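Local structure of glucose dehydrogenase (Haloferax mediterranei, 2B5W) at residues V6-D11 and G47-F52; V35-T40 and I348-E353; D57-G62 and G119-M124; V87-A92 and F113-V118. The protein catalyses the zinc-dependent oxidation of D-glucose and several other aldose sugars, passing electrons to NADP(+) in preference to NAD(+). The protein carries 1 engineered substitution. All blocks are in the same frame, centred on the assembly; numbering follows the deposited sequence.

Interaction 1: residues V6-D11 and G47-F52; sequences VKRGED and GGHGGF
Phe52 turns its edge to the backbone of Arg8, whose carbon chain packs on the same ring. The phenyl rim is set against the backbone that leaves strand 2-7: the amide N of Arg8 lies at the ring's edge, 3.7 Å from Phe52 CE2, and CZ comes to 3.5 Å from the carbonyl O of Val6. On the strand side the branch CG2 of Val6 touches Phe52 CE1 at 3.8 Å, while Arg8 CG reaches CE2 of the same ring. One face of the phenyl ring is covered from within its own loop by His49 CB. The Arg8 chain is extended from CG to NE and crosses the His49 side chain at about a right angle, laying CD over one face of the imidazole, 3.6 Å from its centroid, as a CH-pi contact. The approach of the guanidinium to this ring is modelled too closely to carry weight. Leu59 packs on both Val6 and Phe52 and ties the contact to the neighbouring strand. His49, a substrate-binding residue, lies within an exposed glycine-rich loop. Loop 47-52 thus meets 6-8 mainly through apolar and CH-pi contact, and the buried amide N of Arg8 has no partner.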
# COMPACT_ATOMS: atom_id res chain seq x y z
N VAL A 6 -29.22 -21.72 -1.62
CA VAL A 6 -30.05 -20.72 -2.33
C VAL A 6 -30.40 -21.33 -3.71
O VAL A 6 -29.59 -22.01 -4.34
CB VAL A 6 -29.34 -19.35 -2.47
CG1 VAL A 6 -29.26 -18.63 -1.11
CG2 VAL A 6 -27.95 -19.48 -3.08
N LYS A 7 -31.64 -21.12 -4.14
CA LYS A 7 -32.11 -21.60 -5.44
C LYS A 7 -32.56 -20.39 -6.26
O LYS A 7 -32.89 -19.32 -5.71
CB LYS A 7 -33.31 -22.53 -5.26
CG LYS A 7 -33.02 -24.00 -5.03
CD LYS A 7 -34.17 -24.64 -4.25
CE LYS A 7 -34.48 -26.07 -4.64
NZ LYS A 7 -35.64 -26.60 -3.83
N ARG A 8 -32.56 -20.57 -7.58
CA ARG A 8 -33.17 -19.56 -8.46
C ARG A 8 -34.64 -19.44 -8.11
O ARG A 8 -35.36 -20.45 -8.05
CB ARG A 8 -33.03 -19.99 -9.92
CG ARG A 8 -31.58 -19.96 -10.41
CD ARG A 8 -31.44 -20.46 -11.85
NE ARG A 8 -30.04 -20.44 -12.33
CZ ARG A 8 -29.67 -20.82 -13.55
NH1 ARG A 8 -30.56 -21.27 -14.45
NH2 ARG A 8 -28.40 -20.80 -13.99
N GLY A 9 -35.09 -18.22 -7.81
CA GLY A 9 -36.49 -17.97 -7.54
C GLY A 9 -36.90 -17.95 -6.07
O GLY A 9 -37.95 -17.40 -5.75
N GLU A 10 -36.11 -18.56 -5.19
CA GLU A 10 -36.37 -18.52 -3.76
C GLU A 10 -35.62 -17.32 -3.19
O GLU A 10 -34.43 -17.15 -3.46
CB GLU A 10 -35.91 -19.82 -3.06
CG GLU A 10 -36.67 -21.09 -3.48
CD GLU A 10 -38.05 -21.21 -2.86
OE1 GLU A 10 -38.29 -20.67 -1.76
OE2 GLU A 10 -38.92 -21.86 -3.48
N ASP A 11 -36.28 -16.49 -2.40
CA ASP A 11 -35.62 -15.31 -1.82
C ASP A 11 -34.76 -15.64 -0.59
O ASP A 11 -33.85 -14.88 -0.24
CB ASP A 11 -36.66 -14.24 -1.45
CG ASP A 11 -37.43 -13.71 -2.66
OD1 ASP A 11 -36.92 -13.78 -3.80
OD2 ASP A 11 -38.57 -13.20 -2.56
N GLY A 47 -27.71 -11.75 -4.06
CA GLY A 47 -27.19 -11.68 -5.42
C GLY A 47 -27.99 -12.53 -6.38
O GLY A 47 -29.09 -13.00 -6.07
N GLY A 48 -27.42 -12.73 -7.57
CA GLY A 48 -28.05 -13.55 -8.59
C GLY A 48 -27.63 -15.01 -8.49
O GLY A 48 -27.05 -15.44 -7.50
N HIS A 49 -27.92 -15.77 -9.54
CA HIS A 49 -27.53 -17.18 -9.61
C HIS A 49 -26.29 -17.39 -10.50
O HIS A 49 -26.05 -18.50 -10.97
CB HIS A 49 -28.72 -18.06 -10.07
CG HIS A 49 -29.35 -17.63 -11.36
ND1 HIS A 49 -30.29 -16.63 -11.44
CD2 HIS A 49 -29.18 -18.09 -12.63
CE1 HIS A 49 -30.67 -16.47 -12.70
NE2 HIS A 49 -30.01 -17.35 -13.44
N GLY A 50 -25.51 -16.33 -10.71
CA GLY A 50 -24.31 -16.41 -11.53
C GLY A 50 -23.22 -17.26 -10.89
O GLY A 50 -22.52 -18.01 -11.58
N GLY A 51 -23.09 -17.12 -9.58
CA GLY A 51 -22.15 -17.91 -8.79
C GLY A 51 -22.52 -19.37 -8.55
O GLY A 51 -21.76 -20.08 -7.91
N PHE A 52 -23.65 -19.84 -9.05
CA PHE A 52 -24.01 -21.24 -8.89
C PHE A 52 -22.97 -22.07 -9.63
O PHE A 52 -22.42 -21.62 -10.66
CB PHE A 52 -25.41 -21.56 -9.44
CG PHE A 52 -26.56 -21.05 -8.59
CD1 PHE A 52 -26.39 -20.05 -7.65
CD2 PHE A 52 -27.83 -21.55 -8.79
CE1 PHE A 52 -27.45 -19.59 -6.88
CE2 PHE A 52 -28.90 -21.08 -8.05
CZ PHE A 52 -28.70 -20.10 -7.09

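Interaction 2: residues V35-T40 and I348-E353; sequences VGVCGT and IKTAIE. Engineered in segment 35-40: Cys38 (natural residue Asp). With ZN (zinc ion), chain B; NAP (NADP nicotinamide-adenine-dinucleotide phosphate), chain I.
Strand 35-37 runs antiparallel to strand 349-353, their axes 4.5 Å apart at closest and their directions at 146°, with Val35 and Ile352 joined as a hydrogen-bonded pair by Val35 N to Ile352 O (3.0 Å) and Ile352 N to Val35 O (2.9 Å). Gly36 faces Ala351 as a non-hydrogen-bonded pair whose CA atoms approach to 4.0 Å. Lys349 supplies the main side-chain bond. With CG anti to the backbone N (chi1 -177°) and a bend at chi2, its chain turns back toward the end of strand 35-37 until NZ meets Val37 O at 2.8 Å, from above the carbonyl plane; the same ammonium forms a salt bridge with the zinc ligand Glu64. Val37 N bonds to Thr350 O, and Thr350 OG1 lies against Val37 CB while bonding to Ala340 O. Beyond the strand, the engineered Cys38 binds zinc through SG at 2.3 Å, with His63 and Glu64 as the other protein ligands in this structure. Its SG also takes a weak capping bond from Thr40 N at the start of helix 39-46, and Gly39 N donates to NADP O2N at 3.1 Å. A zinc ligand at a strand-helix junction beside the nicotinamide cofactor is typical of the catalytic site of zinc-containing alcohol dehydrogenases.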
# COMPACT_ATOMS: atom_id res chain seq x y z
N VAL A 35 -21.36 -24.18 11.02
CA VAL A 35 -20.98 -23.29 9.93
C VAL A 35 -21.50 -21.90 10.25
O VAL A 35 -22.67 -21.71 10.58
CB VAL A 35 -21.55 -23.74 8.57
CG1 VAL A 35 -21.03 -22.87 7.46
CG2 VAL A 35 -21.23 -25.18 8.32
N GLY A 36 -20.61 -20.92 10.25
CA GLY A 36 -20.95 -19.55 10.50
C GLY A 36 -21.61 -18.86 9.33
O GLY A 36 -21.57 -19.31 8.19
N VAL A 37 -22.26 -17.74 9.64
CA VAL A 37 -22.89 -16.86 8.67
C VAL A 37 -22.24 -15.48 8.80
O VAL A 37 -21.95 -15.02 9.89
CB VAL A 37 -24.38 -16.77 8.96
CG1 VAL A 37 -25.07 -15.76 8.04
CG2 VAL A 37 -25.04 -18.15 8.83
N CYS A 38 -21.86 -14.85 7.69
CA CYS A 38 -21.36 -13.47 7.76
C CYS A 38 -21.96 -12.65 6.64
O CYS A 38 -22.80 -13.14 5.88
CB CYS A 38 -19.84 -13.37 7.71
SG CYS A 38 -19.09 -13.54 6.06
N GLY A 39 -21.52 -11.41 6.53
CA GLY A 39 -22.07 -10.51 5.53
C GLY A 39 -21.96 -11.09 4.14
O GLY A 39 -22.85 -10.91 3.31
N THR A 40 -20.87 -11.78 3.86
CA THR A 40 -20.70 -12.42 2.57
C THR A 40 -21.88 -13.32 2.24
O THR A 40 -22.31 -13.40 1.09
CB THR A 40 -19.39 -13.26 2.52
OG1 THR A 40 -18.25 -12.43 2.85
CG2 THR A 40 -19.14 -13.75 1.09
N ILE A 348 -25.27 -10.38 15.78
CA ILE A 348 -23.89 -10.03 15.45
C ILE A 348 -23.27 -11.18 14.66
O ILE A 348 -23.10 -11.07 13.46
CB ILE A 348 -23.09 -9.66 16.68
CG1 ILE A 348 -23.75 -8.46 17.37
CG2 ILE A 348 -21.63 -9.36 16.28
CD1 ILE A 348 -23.12 -8.10 18.68
N LYS A 349 -22.94 -12.27 15.33
CA LYS A 349 -22.46 -13.46 14.67
C LYS A 349 -23.31 -14.68 15.02
O LYS A 349 -23.58 -14.92 16.18
CB LYS A 349 -21.02 -13.76 15.11
CG LYS A 349 -20.41 -14.94 14.44
CD LYS A 349 -20.17 -14.58 12.98
CE LYS A 349 -19.47 -15.63 12.23
NZ LYS A 349 -19.34 -15.15 10.84
N THR A 350 -23.68 -15.43 13.99
CA THR A 350 -24.48 -16.64 14.15
C THR A 350 -23.83 -17.79 13.45
O THR A 350 -22.95 -17.60 12.63
CB THR A 350 -25.87 -16.48 13.56
OG1 THR A 350 -25.76 -16.24 12.15
CG2 THR A 350 -26.62 -15.26 14.13
N ALA A 351 -24.27 -18.98 13.80
CA ALA A 351 -23.87 -20.19 13.14
C ALA A 351 -25.02 -21.18 13.18
O ALA A 351 -25.92 -21.04 13.98
CB ALA A 351 -22.65 -20.82 13.81
N ILE A 352 -24.93 -22.19 12.31
CA ILE A 352 -25.82 -23.34 12.30
C ILE A 352 -25.05 -24.57 12.71
O ILE A 352 -23.99 -24.86 12.18
CB ILE A 352 -26.41 -23.55 10.90
CG1 ILE A 352 -27.21 -22.30 10.49
CG2 ILE A 352 -27.30 -24.81 10.88
CD1 ILE A 352 -27.53 -22.21 9.01
N GLU A 353 -25.62 -25.32 13.65
CA GLU A 353 -25.05 -26.55 14.14
C GLU A 353 -25.69 -27.73 13.43
O GLU A 353 -26.89 -27.98 13.58
CB GLU A 353 -25.25 -26.68 15.65
CG GLU A 353 -24.67 -27.96 16.22
CD GLU A 353 -24.60 -27.93 17.71
OE1 GLU A 353 -25.61 -28.28 18.34
OE2 GLU A 353 -23.52 -27.61 18.23
ZN ZN B . -17.62 -15.26 6.38
PA NAP I . -21.57 -6.45 7.79
O1A NAP I . -22.53 -6.06 6.78
O2A NAP I . -22.16 -7.39 8.85
O5B NAP I . -20.98 -5.20 8.54
C5B NAP I . -20.73 -3.96 7.94
C4B NAP I . -20.98 -2.99 9.08
O4B NAP I . -20.52 -1.72 8.67
C3B NAP I . -22.46 -2.86 9.47
O3B NAP I . -22.70 -3.18 10.83
C2B NAP I . -22.80 -1.41 9.15
O2B NAP I . -23.61 -0.76 10.11
C1B NAP I . -21.44 -0.75 9.13
N9A NAP I . -21.41 0.39 8.23
C8A NAP I . -21.68 0.38 6.89
N7A NAP I . -21.56 1.64 6.43
C5A NAP I . -21.25 2.46 7.49
C6A NAP I . -21.01 3.83 7.63
N6A NAP I . -21.13 4.70 6.60
N1A NAP I . -20.71 4.34 8.86
C2A NAP I . -20.60 3.52 9.97
N3A NAP I . -20.84 2.16 9.85
C4A NAP I . -21.14 1.65 8.63
O3 NAP I . -20.40 -7.32 7.15
PN NAP I . -19.18 -8.14 7.83
O1N NAP I . -18.66 -7.47 9.06
O2N NAP I . -19.42 -9.62 7.83
O5D NAP I . -18.28 -7.70 6.58
C5D NAP I . -17.73 -6.40 6.51
C4D NAP I . -17.23 -6.09 5.10
O4D NAP I . -16.14 -6.98 4.81
C3D NAP I . -18.28 -6.33 4.01
O3D NAP I . -18.22 -5.31 3.03
C2D NAP I . -17.89 -7.69 3.44
O2D NAP I . -18.33 -7.95 2.14
C1D NAP I . -16.36 -7.62 3.56
N1N NAP I . -15.66 -8.90 3.67
C2N NAP I . -14.55 -9.01 2.89
C3N NAP I . -13.77 -10.13 2.98
C7N NAP I . -12.47 -10.08 2.22
O7N NAP I . -11.84 -11.32 2.21
N7N NAP I . -12.05 -8.92 1.65
C4N NAP I . -14.09 -11.19 3.83
C5N NAP I . -15.22 -11.06 4.63
C6N NAP I . -15.99 -9.89 4.56
P2B NAP I . -25.27 -0.75 9.99
O1X NAP I . -25.82 -2.06 10.17
O2X NAP I . -25.67 0.25 11.09
O3X NAP I . -25.65 -0.19 8.61

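Interaction 3: residues D57-G62 and G119-M124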
# COMPACT_ATOMS: atom_id res chain seq x y z
N ASP A 57 -28.66 -26.16 -10.11
CA ASP A 57 -29.83 -25.32 -9.89
C ASP A 57 -29.89 -24.70 -8.49
O ASP A 57 -30.92 -24.15 -8.09
CB ASP A 57 -31.13 -26.09 -10.17
CG ASP A 57 -31.41 -27.23 -9.18
OD1 ASP A 57 -30.71 -27.39 -8.16
OD2 ASP A 57 -32.35 -28.03 -9.36
N HIS A 58 -28.76 -24.76 -7.79
CA HIS A 58 -28.68 -24.21 -6.44
C HIS A 58 -27.22 -23.98 -6.09
O HIS A 58 -26.32 -24.44 -6.81
CB HIS A 58 -29.30 -25.20 -5.44
CG HIS A 58 -28.51 -26.46 -5.27
ND1 HIS A 58 -28.58 -27.52 -6.16
CD2 HIS A 58 -27.59 -26.82 -4.35
CE1 HIS A 58 -27.76 -28.48 -5.77
NE2 HIS A 58 -27.15 -28.08 -4.67
N LEU A 59 -27.01 -23.29 -4.97
CA LEU A 59 -25.69 -23.15 -4.38
C LEU A 59 -25.84 -23.45 -2.88
O LEU A 59 -26.57 -22.77 -2.18
CB LEU A 59 -25.18 -21.74 -4.57
CG LEU A 59 -23.88 -21.39 -3.81
CD1 LEU A 59 -22.74 -22.21 -4.35
CD2 LEU A 59 -23.60 -19.94 -3.95
N VAL A 60 -25.14 -24.49 -2.43
CA VAL A 60 -25.08 -24.75 -0.98
C VAL A 60 -24.27 -23.62 -0.35
O VAL A 60 -23.18 -23.28 -0.85
CB VAL A 60 -24.44 -26.09 -0.66
CG1 VAL A 60 -24.22 -26.26 0.83
CG2 VAL A 60 -25.32 -27.26 -1.19
N LEU A 61 -24.82 -22.99 0.69
CA LEU A 61 -24.19 -21.87 1.32
C LEU A 61 -23.12 -22.31 2.33
O LEU A 61 -23.03 -23.48 2.65
CB LEU A 61 -25.23 -21.02 2.03
CG LEU A 61 -26.30 -20.35 1.16
CD1 LEU A 61 -27.34 -19.72 2.09
CD2 LEU A 61 -25.66 -19.31 0.27
N GLY A 62 -22.36 -21.32 2.80
CA GLY A 62 -21.46 -21.48 3.94
C GLY A 62 -20.01 -21.64 3.55
O GLY A 62 -19.64 -22.59 2.85
N GLY A 119 -19.07 -20.47 -7.70
CA GLY A 119 -18.64 -21.58 -8.51
C GLY A 119 -18.59 -22.96 -7.89
O GLY A 119 -18.42 -23.96 -8.59
N ALA A 120 -18.75 -23.04 -6.55
CA ALA A 120 -18.60 -24.30 -5.85
C ALA A 120 -19.48 -24.28 -4.60
O ALA A 120 -19.55 -23.29 -3.90
CB ALA A 120 -17.15 -24.57 -5.48
N HIS A 121 -20.16 -25.38 -4.36
CA HIS A 121 -20.98 -25.55 -3.17
C HIS A 121 -20.15 -25.38 -1.90
O HIS A 121 -18.99 -25.76 -1.86
CB HIS A 121 -21.62 -26.92 -3.14
CG HIS A 121 -22.61 -27.11 -4.23
ND1 HIS A 121 -23.66 -26.25 -4.41
CD2 HIS A 121 -22.70 -28.05 -5.21
CE1 HIS A 121 -24.37 -26.66 -5.46
NE2 HIS A 121 -23.81 -27.74 -5.96
N GLY A 122 -20.82 -24.83 -0.91
CA GLY A 122 -20.23 -24.54 0.39
C GLY A 122 -20.33 -25.72 1.34
O GLY A 122 -20.40 -26.89 0.93
N TYR A 123 -20.36 -25.39 2.64
CA TYR A 123 -20.19 -26.34 3.70
C TYR A 123 -21.43 -26.59 4.58
O TYR A 123 -21.37 -27.44 5.48
CB TYR A 123 -19.04 -25.90 4.61
CG TYR A 123 -17.72 -25.74 3.88
CD1 TYR A 123 -17.17 -26.81 3.20
CD2 TYR A 123 -17.04 -24.52 3.85
CE1 TYR A 123 -15.98 -26.68 2.51
CE2 TYR A 123 -15.88 -24.39 3.15
CZ TYR A 123 -15.35 -25.47 2.49
OH TYR A 123 -14.16 -25.37 1.78
N MET A 124 -22.54 -25.90 4.28
CA MET A 124 -23.77 -26.09 5.05
C MET A 124 -24.50 -27.35 4.59
O MET A 124 -25.58 -27.30 4.02
CB MET A 124 -24.70 -24.88 4.95
CG MET A 124 -24.20 -23.71 5.72
SD MET A 124 -25.34 -22.33 5.67
CE MET A 124 -24.42 -21.18 6.73
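His121 ND1 accepts the backbone N-H of Val60 at 3.0 Å in an almost straight bond (178°), although the donor is tilted 20° from the ring plane. Three main-chain bonds continue the join: Gly122 N to Val60 O at 2.8 Å, arriving from above the carbonyl plane, Met124 N to Leu61 O at 3.0 Å, and Tyr123 N to Gly62 O at 2.9 Å. The backbones come close at two glycines, with Gly122 CA 3.2 Å from Gly62 O. Among the side chains, Met124 SD touches Leu61 CB at 3.9 Å and Val60 CG1 lies over the Met124 backbone. The rings of His58 and His121 are nearly parallel, with planes at 14°, but slid apart with little overlap. A second shell fixes both imidazoles. Asp57 OD1 accepts from His58 ND1 at 2.9 Å, in the plane of that ring, while Lys18 bonds His58 NE2 and Glu56 bonds His121 NE2. Strand 58-60 pairs with strand 2-7 on its other flank, helix 39-46 packs on Leu59 and Leu61 through Val44, and Arg115 of strand 113-115 holds the carbonyls of His121 and Gly122.

Interaction 4: residues V87-A92 and F113-V118; sequences VRRPPA and FERGIV
Phe113 and Pro91 form the apolar centre, where the proline CA stands over the middle of the phenyl face, 3.7 Å from the ring centroid and only 9° off its normal. Pro91 CA thereby makes a CH-pi contact; Ala92 CB packs separately at the CZ end of the ring. Farther along, Val87 CG1 touches Glu114 CB at 3.7 Å and reaches Ile117 CD1. Around this core the two strands pair antiparallel: Arg89 and Phe113 exchange both backbone bonds, Phe113 N to Arg89 O at 2.8 Å and Arg89 N to Phe113 O at 2.9 Å, and Arg115 N donates to Val87 O. Within 113-118 a classic beta bulge sets Ile117 and Val118 opposite Glu114.

At the polar edge Arg88 and Glu114 lie side by side, pointing the same way, their flat groups turned 42° apart. The extended arginine grips one carboxylate oxygen side-on in a salt bridge with two hydrogen bonds: NE meets Glu114 OE2 at 2.9 Å and NH2 meets it at 3.1 Å, both within the guanidinium plane and from the same face of the carboxylate. Pro104 O holds the remaining nitrogen, NH1, and Tyr112 adds a cation-pi contact. On the other face of the sheet, Arg89 and Arg115 pack through their methylene groups, Arg89 CG to Arg115 CG at 3.9 Å. Glu114 binds substrate, and the two-nitrogen grip on OE2 would restrain the orientation of its carboxylate near the cofactor.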
# COMPACT_ATOMS: atom_id res chain seq x y z
N VAL A 87 -11.29 -21.92 1.78
CA VAL A 87 -12.41 -21.58 0.92
C VAL A 87 -12.14 -21.76 -0.56
O VAL A 87 -13.03 -22.17 -1.31
CB VAL A 87 -12.84 -20.15 1.22
CG1 VAL A 87 -14.05 -19.76 0.38
CG2 VAL A 87 -13.22 -20.01 2.72
N ARG A 88 -10.91 -21.47 -1.03
CA ARG A 88 -10.70 -21.48 -2.46
C ARG A 88 -10.28 -22.82 -3.00
O ARG A 88 -9.51 -23.55 -2.39
CB ARG A 88 -9.68 -20.42 -2.86
CG ARG A 88 -10.24 -19.04 -2.84
CD ARG A 88 -9.33 -17.93 -3.31
NE ARG A 88 -10.03 -16.64 -3.31
CZ ARG A 88 -9.56 -15.54 -3.86
NH1 ARG A 88 -8.37 -15.55 -4.44
NH2 ARG A 88 -10.28 -14.42 -3.87
N ARG A 89 -10.85 -23.13 -4.15
CA ARG A 89 -10.56 -24.37 -4.89
C ARG A 89 -10.31 -24.01 -6.35
O ARG A 89 -10.78 -22.97 -6.84
CB ARG A 89 -11.73 -25.34 -4.77
CG ARG A 89 -12.02 -25.77 -3.35
CD ARG A 89 -11.01 -26.72 -2.73
NE ARG A 89 -11.39 -27.12 -1.39
CZ ARG A 89 -11.14 -26.39 -0.29
NH1 ARG A 89 -10.47 -25.27 -0.35
NH2 ARG A 89 -11.56 -26.81 0.87
N PRO A 90 -9.60 -24.87 -7.05
CA PRO A 90 -9.29 -24.60 -8.46
C PRO A 90 -10.53 -24.48 -9.30
O PRO A 90 -11.53 -25.18 -9.04
CB PRO A 90 -8.43 -25.80 -8.88
CG PRO A 90 -8.15 -26.58 -7.71
CD PRO A 90 -8.96 -26.10 -6.56
N PRO A 91 -10.49 -23.62 -10.31
CA PRO A 91 -11.63 -23.41 -11.20
C PRO A 91 -11.75 -24.57 -12.22
O PRO A 91 -10.99 -25.54 -12.15
CB PRO A 91 -11.28 -22.10 -11.91
CG PRO A 91 -9.83 -22.14 -12.00
CD PRO A 91 -9.34 -22.80 -10.72
N ALA A 92 -12.68 -24.41 -13.15
CA ALA A 92 -13.00 -25.45 -14.13
C ALA A 92 -11.79 -25.80 -15.02
O ALA A 92 -11.62 -26.95 -15.40
CB ALA A 92 -14.22 -25.01 -14.99
N PHE A 113 -12.48 -20.89 -7.61
CA PHE A 113 -13.81 -20.92 -7.02
C PHE A 113 -13.68 -20.68 -5.50
O PHE A 113 -12.64 -20.97 -4.91
CB PHE A 113 -14.42 -22.30 -7.19
CG PHE A 113 -14.74 -22.69 -8.62
CD1 PHE A 113 -15.06 -21.74 -9.58
CD2 PHE A 113 -14.79 -24.03 -8.96
CE1 PHE A 113 -15.40 -22.13 -10.89
CE2 PHE A 113 -15.12 -24.42 -10.30
CZ PHE A 113 -15.44 -23.47 -11.21
N GLU A 114 -14.74 -20.15 -4.90
CA GLU A 114 -14.85 -20.01 -3.45
C GLU A 114 -16.05 -20.83 -3.00
O GLU A 114 -17.17 -20.57 -3.39
CB GLU A 114 -15.01 -18.54 -3.03
CG GLU A 114 -13.67 -17.84 -2.96
CD GLU A 114 -13.75 -16.34 -2.74
OE1 GLU A 114 -14.85 -15.76 -2.85
OE2 GLU A 114 -12.69 -15.73 -2.48
N ARG A 115 -15.81 -21.81 -2.18
CA ARG A 115 -16.86 -22.69 -1.69
C ARG A 115 -17.89 -21.88 -0.91
O ARG A 115 -17.56 -21.11 0.00
CB ARG A 115 -16.25 -23.81 -0.86
CG ARG A 115 -15.49 -24.84 -1.72
CD ARG A 115 -15.36 -26.24 -1.20
NE ARG A 115 -16.65 -26.83 -0.87
CZ ARG A 115 -16.83 -28.08 -0.49
NH1 ARG A 115 -15.81 -28.93 -0.44
NH2 ARG A 115 -18.06 -28.49 -0.15
N GLY A 116 -19.17 -22.03 -1.30
CA GLY A 116 -20.27 -21.33 -0.69
C GLY A 116 -20.52 -19.93 -1.22
O GLY A 116 -21.39 -19.22 -0.74
N ILE A 117 -19.71 -19.50 -2.19
CA ILE A 117 -19.73 -18.11 -2.63
C ILE A 117 -19.78 -18.00 -4.15
O ILE A 117 -20.68 -17.38 -4.69
CB ILE A 117 -18.53 -17.36 -2.06
CG1 ILE A 117 -18.50 -17.45 -0.56
CG2 ILE A 117 -18.61 -15.88 -2.49
CD1 ILE A 117 -17.20 -16.89 0.05
N VAL A 118 -18.80 -18.58 -4.82
CA VAL A 118 -18.79 -18.54 -6.30
C VAL A 118 -18.23 -19.80 -6.93
O VAL A 118 -17.08 -20.20 -6.71
CB VAL A 118 -18.06 -17.28 -6.82
CG1 VAL A 118 -16.65 -17.16 -6.24
CG2 VAL A 118 -18.06 -17.27 -8.36

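In the fold
Interactions 1, 3 and 4 cluster on one side of the chain's centre; the centres of interactions 1 and 3, and of 3 and 4, are each about 10 Å apart. Interaction 1 joins interaction 3 through the neighbouring strands 2-7 and 58-60, and interaction 3 joins interaction 4 through the small sheet containing strands 113-115 and 119-120. Along the chain interaction 1 closes before 3 and 4 open but crosses interaction 2, while interaction 4 nests inside 3, which nests inside 2. Interaction 2, about 15 Å from interaction 3 between centres, brings a strand near the C-terminus back to the GroES-like domain beside the zinc. Substrate-binding residues sit in interactions 1, 2 and 4.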